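Local coordinates for protein formate-dependent phosphoribosylglycinamide formyltransferase (Mycobacterium tuberculosis H37Rv, PDB 6KHR) that is an enzyme of the ATP-grasp superfamily, pairing a Rossmann-like parallel sheet with an ATP-grasp domain, at residues V29-S34 / A50-V55; E117-A122 / G285-F290. All coordinates share one frame; numbering follows the deposited sequence.

In the fold
Interaction 1 and interaction 2 reach the same five-stranded parallel sheet at different places. Interaction 1 joins strands 28-32 and 51-56 inside the sheet. Interaction 2 starts from its outermost strand, 117-118, and leaves it for residues 285-290, at the start of strand 288-297 in the large antiparallel sheet and in the ATP-grasp domain. Their centres are 15 Å apart and their nearest atoms about 7 Å apart, so they do not touch. Strand 92-95 connects them: it lies between 28-32 and 117-118, and its Phe92 meets Val29 of interaction 1 as well as Glu117 and Arg287 of interaction 2. One contact is thus local to the Rossmann-like sheet, and the other joins two sheets.

Interaction 1: V29-S34 / A50-V55; sequences VMLLGS and AEVIAV
Met30, Leu32, Ile53 and Val55 line one face of a parallel beta ladder, and Val29, Leu31, Val52 and Ala54 line the other. Between these two layers of side chains the flat peptide groups of the strands meet edge to edge through N-H...O bonds. Strands 28-32 and 51-56, with helix 36-47 between them in the chain, form a beta-alpha-beta unit in a Rossmann-like sheet; the strand axes run 22° apart. Four bridges, from Val29-Val52 to Leu32-Val55, set the register. Val29 N donates to Glu51 O (3.0 Å) and Val29 O accepts from Ile53 N (2.9 Å); Leu31 repeats the pattern, its N reaching Ile53 O at 2.8 Å and its O taking Val55 N at 3.0 Å.

On the Val29 face, Leu31 CD1 meets Val52 CG1 at 3.6 Å, and Leu45 of helix 36-47 packs over Val29 and Val52. On the reverse face Met30 spans two neighbours: its CG lies 3.8 Å from Val55 CG2, while a bend at chi3 (-72°) turns CE back to within 4.1 Å of Ile53 CD1. Strand 92-95 pairs with the other edge of 28-32 through Met30 and Leu32. Just beyond Leu32 the ladder takes one more rung, Gly33 N to Val55 O at 2.9 Å, with the donor tilted 25° from the carbonyl plane.

Interaction 2: E117-A122 / G285-F290; sequences ELVPNA and GGRGVF
Arg287 and Val119 carry this contact, with Glu117 and Asn121 meeting the other segment to either side of Val119 in sequence. The two branches of Val119 divide the work. With CG1 anti to the backbone N (chi1 -177°), that methyl is directed at the backbone of Arg287 and stands 3.4 Å from Arg287 O, while CG2 approaches the guanidinium obliquely, 3.6 Å from Arg287 NH2. The arginine chain bends at chi3 (32°) as it passes Val119, which brings its end to the side chains of Glu117 and Val119. There Glu117 OE1 lies at the edge of the guanidinium, near its plane, but 4.0 Å from Arg287 NH1, so the salt bridge is long. The carboxylate and guanidinium planes stand 87° apart, nearly perpendicular, which rules out a side-by-side, two-toothed pairing.

What fixes the guanidinium more firmly lies elsewhere: Arg287 NE and NH2 donate to Ala332 O and Ile333 O, carbonyls near the C-terminal end of helix 325-334, where the helix dipole would probably favour a positive group. At the other end of the contact, the end of the Asn121 side chain comes up to the backbone of Gly285 and Gly286, with ND2 3.5 Å from Gly285 O and OD1 3.8 Å from Gly286 CA. A cis peptide precedes Pro120, whose CA lies 3.8 Å from Arg287 O.

In the fold, strand 117-118 pairs with 92-95 and Asn121 stands at the N-cap position of helix 122-129; in the other segment, Gly285, with positive phi, follows helix 267-284, and strand 288-297 sets out beside 224-235 through Gly288 and Cys232.

Interaction 1: V29-S34 / A50-V55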
loop_
_atom_site.group_PDB
_atom_site.type_symbol
_atom_site.label_atom_id
_atom_site.label_comp_id
_atom_site.label_asym_id
_atom_site.label_seq_id
_atom_site.Cartn_x
_atom_site.Cartn_y
_atom_site.Cartn_z
ATOM N N VAL A 29 4.903 12.341 -13.691
ATOM C CA VAL A 29 6.127 11.810 -13.110
ATOM C C VAL A 29 6.623 10.721 -14.042
ATOM O O VAL A 29 5.825 9.963 -14.596
ATOM C CB VAL A 29 5.890 11.255 -11.686
ATOM C CG1 VAL A 29 7.204 10.851 -11.026
ATOM C CG2 VAL A 29 5.149 12.263 -10.823
ATOM N N MET A 30 7.930 10.650 -14.230
ATOM C CA MET A 30 8.529 9.635 -15.079
ATOM C C MET A 30 9.450 8.786 -14.221
ATOM O O MET A 30 10.299 9.317 -13.504
ATOM C CB MET A 30 9.284 10.266 -16.255
ATOM C CG MET A 30 9.821 9.260 -17.244
ATOM S SD MET A 30 10.774 9.989 -18.590
ATOM C CE MET A 30 9.483 10.761 -19.557
ATOM N N LEU A 31 9.279 7.476 -14.294
ATOM C CA LEU A 31 10.026 6.529 -13.476
ATOM C C LEU A 31 11.050 5.811 -14.347
ATOM O O LEU A 31 10.690 5.030 -15.231
ATOM C CB LEU A 31 9.083 5.525 -12.822
ATOM C CG LEU A 31 8.071 6.029 -11.800
ATOM C CD1 LEU A 31 7.265 4.857 -11.324
ATOM C CD2 LEU A 31 8.767 6.678 -10.635
ATOM N N LEU A 32 12.328 6.066 -14.087
ATOM C CA LEU A 32 13.402 5.318 -14.730
ATOM C C LEU A 32 13.589 4.007 -13.968
ATOM O O LEU A 32 14.089 3.990 -12.831
ATOM C CB LEU A 32 14.684 6.147 -14.767
ATOM C CG LEU A 32 14.915 7.120 -15.936
ATOM C CD1 LEU A 32 13.626 7.541 -16.632
ATOM C CD2 LEU A 32 15.698 8.347 -15.485
ATOM N N GLY A 33 13.161 2.915 -14.579
ATOM C CA GLY A 33 13.120 1.622 -13.923
ATOM C C GLY A 33 11.672 1.219 -13.711
ATOM O O GLY A 33 10.818 2.047 -13.367
ATOM N N SER A 34 11.401 -0.050 -13.958
ATOM C CA SER A 34 10.017 -0.541 -13.836
ATOM C C SER A 34 10.015 -1.893 -13.160
ATOM O O SER A 34 9.241 -2.725 -13.547
ATOM C CB SER A 34 9.365 -0.636 -15.149
ATOM O OG SER A 34 9.203 0.641 -15.686
ATOM N N ALA A 50 -1.398 11.845 -9.785
ATOM C CA ALA A 50 -0.410 12.053 -10.834
ATOM C C ALA A 50 -0.474 10.965 -11.898
ATOM O O ALA A 50 -0.680 9.790 -11.589
ATOM C CB ALA A 50 1.001 12.110 -10.247
ATOM N N GLU A 51 -0.291 11.373 -13.152
ATOM C CA GLU A 51 0.005 10.449 -14.240
ATOM C C GLU A 51 1.454 9.984 -14.138
ATOM O O GLU A 51 2.355 10.785 -13.877
ATOM C CB GLU A 51 -0.217 11.134 -15.587
ATOM C CG GLU A 51 -1.156 10.420 -16.539
ATOM C CD GLU A 51 -1.264 11.106 -17.909
ATOM O OE1 GLU A 51 -0.315 11.814 -18.321
ATOM O OE2 GLU A 51 -2.310 10.933 -18.574
ATOM N N VAL A 52 1.693 8.692 -14.366
ATOM C CA VAL A 52 3.042 8.143 -14.275
ATOM C C VAL A 52 3.428 7.466 -15.584
ATOM O O VAL A 52 2.662 6.667 -16.137
ATOM C CB VAL A 52 3.199 7.141 -13.116
ATOM C CG1 VAL A 52 4.605 6.543 -13.162
ATOM C CG2 VAL A 52 2.937 7.828 -11.784
ATOM N N ILE A 53 4.629 7.776 -16.058
ATOM C CA ILE A 53 5.248 7.125 -17.202
ATOM C C ILE A 53 6.284 6.149 -16.662
ATOM O O ILE A 53 7.188 6.550 -15.922
ATOM C CB ILE A 53 5.900 8.159 -18.128
ATOM C CG1 ILE A 53 4.884 9.232 -18.516
ATOM C CG2 ILE A 53 6.533 7.488 -19.339
ATOM C CD1 ILE A 53 5.511 10.606 -18.659
ATOM N N ALA A 54 6.161 4.876 -17.021
ATOM C CA ALA A 54 7.125 3.866 -16.603
ATOM C C ALA A 54 8.055 3.536 -17.767
ATOM O O ALA A 54 7.603 3.114 -18.838
ATOM C CB ALA A 54 6.430 2.607 -16.085
ATOM N N VAL A 55 9.350 3.736 -17.549
ATOM C CA VAL A 55 10.382 3.514 -18.552
ATOM C C VAL A 55 11.226 2.332 -18.109
ATOM O O VAL A 55 11.567 2.217 -16.927
ATOM C CB VAL A 55 11.260 4.767 -18.745
ATOM C CG1 VAL A 55 12.298 4.511 -19.802
ATOM C CG2 VAL A 55 10.407 5.979 -19.101
#

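Interaction 2: E117-A122 / G285-F290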
loop_
_atom_site.group_PDB
_atom_site.type_symbol
_atom_site.label_atom_id
_atom_site.label_comp_id
_atom_site.label_asym_id
_atom_site.label_seq_id
_atom_site.Cartn_x
_atom_site.Cartn_y
_atom_site.Cartn_z
ATOM N N GLU A 117 12.110 18.716 -12.661
ATOM C CA GLU A 117 12.913 18.632 -11.420
ATOM C C GLU A 117 13.369 17.193 -11.304
ATOM O O GLU A 117 12.587 16.322 -11.582
ATOM C CB GLU A 117 12.102 18.998 -10.185
ATOM C CG GLU A 117 11.456 20.359 -10.244
ATOM C CD GLU A 117 11.205 20.995 -8.890
ATOM O OE1 GLU A 117 10.060 21.031 -8.451
ATOM O OE2 GLU A 117 12.162 21.453 -8.280
ATOM N N LEU A 118 14.623 16.977 -10.961
ATOM C CA LEU A 118 15.071 15.587 -10.812
ATOM C C LEU A 118 14.924 15.204 -9.350
ATOM O O LEU A 118 15.419 15.927 -8.540
ATOM C CB LEU A 118 16.522 15.522 -11.254
ATOM C CG LEU A 118 16.700 14.915 -12.630
ATOM C CD1 LEU A 118 16.399 15.936 -13.701
ATOM C CD2 LEU A 118 18.089 14.350 -12.791
ATOM N N VAL A 119 14.228 14.114 -9.051
ATOM C CA VAL A 119 14.062 13.676 -7.642
ATOM C C VAL A 119 14.355 12.189 -7.588
ATOM O O VAL A 119 13.461 11.450 -7.812
ATOM C CB VAL A 119 12.637 13.923 -7.134
ATOM C CG1 VAL A 119 12.506 13.534 -5.688
ATOM C CG2 VAL A 119 12.197 15.350 -7.330
ATOM N N PRO A 120 15.564 11.718 -7.270
ATOM C CA PRO A 120 16.593 12.547 -6.689
ATOM C C PRO A 120 17.431 13.307 -7.717
ATOM O O PRO A 120 17.273 13.059 -8.846
ATOM C CB PRO A 120 17.454 11.494 -5.996
ATOM C CG PRO A 120 17.346 10.291 -6.864
ATOM C CD PRO A 120 15.941 10.323 -7.394
ATOM N N ASN A 121 18.308 14.185 -7.239
ATOM C CA ASN A 121 19.246 15.028 -8.023
ATOM C C ASN A 121 20.212 14.169 -8.820
ATOM O O ASN A 121 20.560 13.114 -8.354
ATOM C CB ASN A 121 20.299 15.656 -7.121
ATOM C CG ASN A 121 19.818 16.883 -6.396
ATOM O OD1 ASN A 121 18.734 17.365 -6.656
ATOM N ND2 ASN A 121 20.624 17.397 -5.497
ATOM N N ALA A 122 20.694 14.672 -9.944
ATOM C CA ALA A 122 21.683 13.902 -10.715
ATOM C C ALA A 122 22.940 13.812 -9.874
ATOM O O ALA A 122 23.694 12.897 -10.059
ATOM C CB ALA A 122 21.946 14.553 -12.022
ATOM N N GLY A 285 21.860 16.315 -0.892
ATOM C CA GLY A 285 20.911 17.375 -1.195
ATOM C C GLY A 285 19.744 16.902 -2.050
ATOM O O GLY A 285 19.666 15.762 -2.502
ATOM N N GLY A 286 18.805 17.815 -2.256
ATOM C CA GLY A 286 17.625 17.527 -3.046
ATOM C C GLY A 286 16.575 16.784 -2.254
ATOM O O GLY A 286 16.803 16.270 -1.160
ATOM N N ARG A 287 15.388 16.724 -2.836
ATOM C CA ARG A 287 14.299 15.962 -2.252
ATOM C C ARG A 287 14.475 14.469 -2.530
ATOM O O ARG A 287 15.094 14.069 -3.513
ATOM C CB ARG A 287 12.966 16.459 -2.806
ATOM C CG ARG A 287 12.147 17.243 -1.798
ATOM C CD ARG A 287 11.132 18.135 -2.465
ATOM N NE ARG A 287 10.643 17.572 -3.715
ATOM C CZ ARG A 287 10.308 18.297 -4.776
ATOM N NH1 ARG A 287 10.430 19.613 -4.741
ATOM N NH2 ARG A 287 9.860 17.706 -5.873
ATOM N N GLY A 288 13.934 13.643 -1.653
ATOM C CA GLY A 288 13.966 12.219 -1.906
ATOM C C GLY A 288 13.830 11.402 -0.642
ATOM O O GLY A 288 13.665 11.923 0.460
ATOM N N VAL A 289 13.884 10.092 -0.839
ATOM C CA VAL A 289 13.883 9.126 0.243
ATOM C C VAL A 289 15.199 8.381 0.160
ATOM O O VAL A 289 15.524 7.797 -0.882
ATOM C CB VAL A 289 12.699 8.149 0.162
ATOM C CG1 VAL A 289 12.848 7.126 1.198
ATOM C CG2 VAL A 289 11.418 8.883 0.399
ATOM N N PHE A 290 15.965 8.424 1.231
ATOM C CA PHE A 290 17.299 7.851 1.230
ATOM C C PHE A 290 17.343 6.720 2.241
ATOM O O PHE A 290 16.792 6.836 3.339
ATOM C CB PHE A 290 18.357 8.916 1.556
ATOM C CG PHE A 290 18.414 10.049 0.565
ATOM C CD1 PHE A 290 17.428 11.033 0.546
ATOM C CD2 PHE A 290 19.463 10.141 -0.342
ATOM C CE1 PHE A 290 17.481 12.072 -0.359
ATOM C CE2 PHE A 290 19.519 11.187 -1.260
ATOM C CZ PHE A 290 18.525 12.152 -1.263
#